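Local coordinates for coronin (Toxoplasma gondii, PDB 4OZU), which probably binds actin filaments as part of a longer protein, of which this chain is the WD40-repeat beta-propeller domain, at residues V7-A19 and Y294-Y308. Residues are numbered along the deposited sequence; the frame is centred on the assembly and turned at random.
Sequences VDVPLIKNLYAEA and YYQYHGGTLRSVDAY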
loop_
_atom_site.group_PDB
_atom_site.type_symbol
_atom_site.label_atom_id
_atom_site.label_comp_id
_atom_site.label_asym_id
_atom_site.label_seq_id
_atom_site.Cartn_x
_atom_site.Cartn_y
_atom_site.Cartn_z
ATOM N N VAL A 7 14.834 -7.158 -18.998
ATOM C CA VAL A 7 13.550 -7.778 -19.306
ATOM C C VAL A 7 12.451 -6.721 -19.361
ATOM O O VAL A 7 12.301 -5.926 -18.434
ATOM C CB VAL A 7 13.194 -8.856 -18.262
ATOM C CG1 VAL A 7 11.791 -9.403 -18.494
ATOM C CG2 VAL A 7 14.225 -9.975 -18.297
ATOM N N ASP A 8 11.682 -6.718 -20.447
ATOM C CA ASP A 8 10.624 -5.728 -20.635
ATOM C C ASP A 8 9.358 -6.154 -19.892
ATOM O O ASP A 8 9.222 -7.310 -19.479
ATOM C CB ASP A 8 10.337 -5.534 -22.128
ATOM C CG ASP A 8 9.496 -4.301 -22.413
ATOM O OD1 ASP A 8 9.372 -3.433 -21.522
ATOM O OD2 ASP A 8 8.966 -4.196 -23.540
ATOM N N VAL A 9 8.436 -5.213 -19.714
ATOM C CA VAL A 9 7.202 -5.494 -18.992
ATOM C C VAL A 9 6.360 -6.521 -19.762
ATOM O O VAL A 9 6.033 -6.301 -20.925
ATOM C CB VAL A 9 6.375 -4.207 -18.764
ATOM C CG1 VAL A 9 5.054 -4.526 -18.074
ATOM C CG2 VAL A 9 7.172 -3.203 -17.938
ATOM N N PRO A 10 6.009 -7.644 -19.118
ATOM C CA PRO A 10 5.256 -8.681 -19.832
ATOM C C PRO A 10 3.779 -8.362 -19.992
ATOM O O PRO A 10 3.183 -7.717 -19.127
ATOM C CB PRO A 10 5.431 -9.912 -18.940
ATOM C CG PRO A 10 5.577 -9.354 -17.576
ATOM C CD PRO A 10 6.306 -8.041 -17.729
ATOM N N LEU A 11 3.202 -8.813 -21.100
ATOM C CA LEU A 11 1.761 -8.819 -21.257
ATOM C C LEU A 11 1.240 -10.012 -20.483
ATOM O O LEU A 11 1.719 -11.132 -20.677
ATOM C CB LEU A 11 1.358 -8.915 -22.730
ATOM C CG LEU A 11 -0.142 -9.086 -22.981
ATOM C CD1 LEU A 11 -0.891 -7.812 -22.627
ATOM C CD2 LEU A 11 -0.400 -9.489 -24.421
ATOM N N ILE A 12 0.273 -9.777 -19.604
ATOM C CA ILE A 12 -0.267 -10.842 -18.771
ATOM C C ILE A 12 -1.760 -10.995 -19.013
ATOM O O ILE A 12 -2.563 -10.222 -18.498
ATOM C CB ILE A 12 -0.000 -10.582 -17.282
ATOM C CG1 ILE A 12 1.508 -10.473 -17.041
ATOM C CG2 ILE A 12 -0.598 -11.705 -16.432
ATOM C CD1 ILE A 12 1.896 -10.020 -15.650
ATOM N N LYS A 13 -2.117 -12.006 -19.804
ATOM C CA LYS A 13 -3.510 -12.294 -20.110
ATOM C C LYS A 13 -4.098 -13.305 -19.139
ATOM O O LYS A 13 -5.315 -13.405 -18.997
ATOM C CB LYS A 13 -3.641 -12.823 -21.539
ATOM C CG LYS A 13 -3.535 -11.755 -22.615
ATOM C CD LYS A 13 -3.772 -12.358 -23.989
ATOM C CE LYS A 13 -3.982 -11.292 -25.047
ATOM N NZ LYS A 13 -4.307 -11.894 -26.369
ATOM N N ASN A 14 -3.221 -14.053 -18.478
ATOM C CA ASN A 14 -3.625 -15.127 -17.582
ATOM C C ASN A 14 -2.904 -15.003 -16.257
ATOM O O ASN A 14 -1.681 -14.917 -16.212
ATOM C CB ASN A 14 -3.327 -16.491 -18.204
ATOM C CG ASN A 14 -3.898 -16.632 -19.597
ATOM O OD1 ASN A 14 -3.163 -16.627 -20.586
ATOM N ND2 ASN A 14 -5.214 -16.763 -19.683
ATOM N N LEU A 15 -3.675 -14.993 -15.179
ATOM C CA LEU A 15 -3.125 -14.916 -13.838
ATOM C C LEU A 15 -4.150 -15.501 -12.898
ATOM O O LEU A 15 -5.262 -14.992 -12.812
ATOM C CB LEU A 15 -2.804 -13.473 -13.461
ATOM C CG LEU A 15 -1.994 -13.266 -12.187
ATOM C CD1 LEU A 15 -0.549 -13.651 -12.412
ATOM C CD2 LEU A 15 -2.099 -11.818 -11.717
ATOM N N TYR A 16 -3.799 -16.583 -12.211
ATOM C CA TYR A 16 -4.763 -17.230 -11.336
ATOM C C TYR A 16 -4.368 -17.089 -9.876
ATOM O O TYR A 16 -3.188 -17.042 -9.524
ATOM C CB TYR A 16 -4.943 -18.707 -11.719
ATOM C CG TYR A 16 -3.775 -19.624 -11.449
ATOM C CD1 TYR A 16 -2.818 -19.868 -12.427
ATOM C CD2 TYR A 16 -3.656 -20.291 -10.237
ATOM C CE1 TYR A 16 -1.761 -20.735 -12.196
ATOM C CE2 TYR A 16 -2.601 -21.155 -9.995
ATOM C CZ TYR A 16 -1.659 -21.375 -10.979
ATOM O OH TYR A 16 -0.606 -22.235 -10.751
ATOM N N ALA A 17 -5.388 -16.978 -9.038
ATOM C CA ALA A 17 -5.205 -16.856 -7.605
ATOM C C ALA A 17 -5.203 -18.242 -6.973
ATOM O O ALA A 17 -6.098 -19.042 -7.235
ATOM C CB ALA A 17 -6.303 -15.996 -7.005
ATOM N N GLU A 18 -4.194 -18.522 -6.156
ATOM C CA GLU A 18 -4.122 -19.797 -5.436
ATOM C C GLU A 18 -3.929 -19.546 -3.943
ATOM O O GLU A 18 -2.892 -19.039 -3.514
ATOM C CB GLU A 18 -2.989 -20.663 -5.982
ATOM C CG GLU A 18 -2.870 -22.006 -5.281
ATOM C CD GLU A 18 -1.933 -22.961 -5.994
ATOM O OE1 GLU A 18 -0.765 -22.590 -6.230
ATOM O OE2 GLU A 18 -2.371 -24.083 -6.319
ATOM N N ALA A 19 -4.954 -19.860 -3.160
ATOM C CA ALA A 19 -4.852 -19.783 -1.712
ATOM C C ALA A 19 -3.934 -20.898 -1.218
ATOM O O ALA A 19 -4.102 -22.049 -1.598
ATOM C CB ALA A 19 -6.228 -19.896 -1.071
ATOM N N TYR A 294 -8.727 -8.370 -10.438
ATOM C CA TYR A 294 -7.545 -7.680 -10.898
ATOM C C TYR A 294 -7.517 -7.490 -12.404
ATOM O O TYR A 294 -8.168 -8.208 -13.174
ATOM C CB TYR A 294 -6.287 -8.414 -10.434
ATOM C CG TYR A 294 -6.377 -9.915 -10.442
ATOM C CD1 TYR A 294 -6.916 -10.600 -9.362
ATOM C CD2 TYR A 294 -5.889 -10.660 -11.515
ATOM C CE1 TYR A 294 -6.987 -11.985 -9.357
ATOM C CE2 TYR A 294 -5.957 -12.039 -11.514
ATOM C CZ TYR A 294 -6.504 -12.696 -10.433
ATOM O OH TYR A 294 -6.569 -14.073 -10.434
ATOM N N TYR A 295 -6.743 -6.479 -12.778
ATOM C CA TYR A 295 -6.626 -5.967 -14.129
ATOM C C TYR A 295 -5.148 -5.843 -14.440
ATOM O O TYR A 295 -4.332 -5.796 -13.517
ATOM C CB TYR A 295 -7.284 -4.588 -14.252
ATOM C CG TYR A 295 -8.723 -4.527 -13.812
ATOM C CD1 TYR A 295 -9.061 -4.446 -12.468
ATOM C CD2 TYR A 295 -9.745 -4.535 -14.743
ATOM C CE1 TYR A 295 -10.389 -4.387 -12.070
ATOM C CE2 TYR A 295 -11.069 -4.478 -14.361
ATOM C CZ TYR A 295 -11.386 -4.407 -13.025
ATOM O OH TYR A 295 -12.708 -4.345 -12.658
ATOM N N GLN A 296 -4.796 -5.764 -15.718
ATOM C CA GLN A 296 -3.459 -5.307 -16.077
ATOM C C GLN A 296 -3.528 -3.986 -16.803
ATOM O O GLN A 296 -4.263 -3.840 -17.773
ATOM C CB GLN A 296 -2.708 -6.309 -16.948
ATOM C CG GLN A 296 -1.235 -5.925 -17.047
ATOM C CD GLN A 296 -0.433 -6.769 -18.005
ATOM O OE1 GLN A 296 -0.950 -7.269 -19.006
ATOM N NE2 GLN A 296 0.854 -6.926 -17.706
ATOM N N TYR A 297 -2.740 -3.036 -16.314
ATOM C CA TYR A 297 -2.513 -1.771 -16.993
ATOM C C TYR A 297 -1.282 -1.962 -17.861
ATOM O O TYR A 297 -0.174 -2.104 -17.350
ATOM C CB TYR A 297 -2.325 -0.650 -15.978
ATOM C CG TYR A 297 -2.275 0.760 -16.532
ATOM C CD1 TYR A 297 -3.183 1.194 -17.483
ATOM C CD2 TYR A 297 -1.352 1.677 -16.044
ATOM C CE1 TYR A 297 -3.143 2.493 -17.968
ATOM C CE2 TYR A 297 -1.303 2.967 -16.519
ATOM C CZ TYR A 297 -2.201 3.372 -17.473
ATOM O OH TYR A 297 -2.153 4.664 -17.930
ATOM N N HIS A 298 -1.490 -2.006 -19.172
ATOM C CA HIS A 298 -0.431 -2.341 -20.113
ATOM C C HIS A 298 -0.621 -1.549 -21.390
ATOM O O HIS A 298 -1.723 -1.499 -21.934
ATOM C CB HIS A 298 -0.435 -3.842 -20.410
ATOM C CG HIS A 298 0.729 -4.304 -21.231
ATOM N ND1 HIS A 298 1.961 -4.590 -20.679
ATOM C CD2 HIS A 298 0.849 -4.539 -22.560
ATOM C CE1 HIS A 298 2.789 -4.976 -21.635
ATOM N NE2 HIS A 298 2.140 -4.955 -22.783
ATOM N N GLY A 299 0.447 -0.920 -21.863
ATOM C CA GLY A 299 0.373 -0.139 -23.081
ATOM C C GLY A 299 -0.616 1.006 -22.969
ATOM O O GLY A 299 -1.152 1.462 -23.974
ATOM N N GLY A 300 -0.863 1.464 -21.743
ATOM C CA GLY A 300 -1.774 2.574 -21.510
ATOM C C GLY A 300 -3.236 2.164 -21.476
ATOM O O GLY A 300 -4.121 3.016 -21.369
ATOM N N THR A 301 -3.482 0.860 -21.557
ATOM C CA THR A 301 -4.836 0.315 -21.570
ATOM C C THR A 301 -5.054 -0.580 -20.361
ATOM O O THR A 301 -4.164 -1.347 -19.993
ATOM C CB THR A 301 -5.104 -0.513 -22.847
ATOM O OG1 THR A 301 -4.768 0.258 -24.004
ATOM C CG2 THR A 301 -6.563 -0.927 -22.923
ATOM N N LEU A 302 -6.240 -0.497 -19.765
ATOM C CA LEU A 302 -6.609 -1.365 -18.652
ATOM C C LEU A 302 -7.431 -2.549 -19.154
ATOM O O LEU A 302 -8.423 -2.364 -19.855
ATOM C CB LEU A 302 -7.394 -0.578 -17.600
ATOM C CG LEU A 302 -7.500 -1.203 -16.208
ATOM C CD1 LEU A 302 -6.131 -1.364 -15.554
ATOM C CD2 LEU A 302 -8.403 -0.350 -15.337
ATOM N N ARG A 303 -7.014 -3.761 -18.789
ATOM C CA ARG A 303 -7.691 -4.980 -19.221
ATOM C C ARG A 303 -8.001 -5.882 -18.034
ATOM O O ARG A 303 -7.147 -6.109 -17.181
ATOM C CB ARG A 303 -6.830 -5.736 -20.239
ATOM C CG ARG A 303 -6.475 -4.922 -21.474
ATOM C CD ARG A 303 -5.751 -5.772 -22.510
ATOM N NE ARG A 303 -5.150 -4.968 -23.574
ATOM C CZ ARG A 303 -4.079 -4.194 -23.421
ATOM N NH1 ARG A 303 -3.484 -4.096 -22.240
ATOM N NH2 ARG A 303 -3.606 -3.504 -24.451
ATOM N N SER A 304 -9.229 -6.387 -17.984
ATOM C CA SER A 304 -9.616 -7.342 -16.960
ATOM C C SER A 304 -8.852 -8.634 -17.180
ATOM O O SER A 304 -8.749 -9.109 -18.315
ATOM C CB SER A 304 -11.124 -7.604 -16.999
ATOM O OG SER A 304 -11.539 -8.376 -15.881
ATOM N N VAL A 305 -8.320 -9.202 -16.104
ATOM C CA VAL A 305 -7.614 -10.477 -16.195
ATOM C C VAL A 305 -8.410 -11.578 -15.514
ATOM O O VAL A 305 -8.875 -12.506 -16.170
ATOM C CB VAL A 305 -6.218 -10.394 -15.573
ATOM C CG1 VAL A 305 -5.544 -11.770 -15.585
ATOM C CG2 VAL A 305 -5.373 -9.378 -16.325
ATOM N N ASP A 306 -8.558 -11.486 -14.198
ATOM C CA ASP A 306 -9.268 -12.520 -13.456
ATOM C C ASP A 306 -9.619 -12.031 -12.058
ATOM O O ASP A 306 -9.551 -10.833 -11.772
ATOM C CB ASP A 306 -8.421 -13.796 -13.381
ATOM C CG ASP A 306 -9.252 -15.065 -13.497
ATOM O OD1 ASP A 306 -10.322 -15.146 -12.862
ATOM O OD2 ASP A 306 -8.832 -15.985 -14.228
ATOM N N ALA A 307 -10.002 -12.959 -11.192
ATOM C CA ALA A 307 -10.361 -12.611 -9.826
ATOM C C ALA A 307 -10.076 -13.734 -8.838
ATOM O O ALA A 307 -10.107 -14.913 -9.190
ATOM C CB ALA A 307 -11.825 -12.228 -9.764
ATOM N N TYR A 308 -9.779 -13.341 -7.603
ATOM C CA TYR A 308 -9.754 -14.259 -6.474
ATOM C C TYR A 308 -11.163 -14.369 -5.913
ATOM O O TYR A 308 -11.825 -13.355 -5.696
ATOM C CB TYR A 308 -8.780 -13.774 -5.398
ATOM C CG TYR A 308 -9.001 -14.399 -4.037
ATOM C CD1 TYR A 308 -8.776 -15.750 -3.829
ATOM C CD2 TYR A 308 -9.427 -13.634 -2.956
ATOM C CE1 TYR A 308 -8.974 -16.327 -2.587
ATOM C CE2 TYR A 308 -9.627 -14.202 -1.709
ATOM C CZ TYR A 308 -9.399 -15.552 -1.530
ATOM O OH TYR A 308 -9.592 -16.132 -0.296
HETATM O O HOH W 1 -8.516 -13.853 -18.390
HETATM O O HOH W 2 -6.464 -15.984 -15.646
HETATM O O HOH W 3 -7.955 -16.940 -10.363
#
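Q296 grips the backbone of the N-terminal arm with both ends of its carboxamide. Q296 NE2 donates to P10 O (2.8 Å) in the plane of that carbonyl, while Q296 OE1 accepts from I12 N (2.9 Å) in a nearly straight bond, 167° at the hydrogen, with the donor tilted from the plane of the side-chain carbonyl. With CG anti to the backbone N (chi1 -168°) and the chain extended beyond it, the amide reaches out from the strand, and a further bond from NE2 to T279 O helps fix its rotation. Y294 makes the third direct hydrogen bond: Y294 OH donates to L15 O (2.9 Å) from above the carbonyl plane, and that oxygen lies at the ring edge.

Three waters bridge the segments, two of them backbone to backbone: one donates to K13 O and V305 O, another joins A17 N to A307 O. The remaining water links L15 N to the D306 carboxylate through OD2.

Ring and apolar contacts fill in between. L11 CA sits over one face of the H298 imidazole, a CH-pi contact 4.2 Å from the centroid, and L11 CD1 reaches CD2 of the same ring; V9 O approaches the ring edge in plane. V305 CG1 packs on L15 CB (3.9 Å), while L15 CD2 meets Y294 CE2. Farther along, A17 CB abuts Y308 CB (3.7 Å).

A classic bulge at V305-D306, opposite Y294, interrupts the regular pairing of the hairpin, which turns through a type I' turn at H298-T301. Its strands, 291-298 and 301-309, are third and outermost fourth in their four-stranded blade. Residues 7-15 run along it before strand 16-25 pairs with 343-350 of the neighbouring blade, the ring-closing "Velcro" of WD40 propellers; L15 also packs on M281 and Y283, and the Y294 ring meets F349 edge-to-face, tying the two blades together.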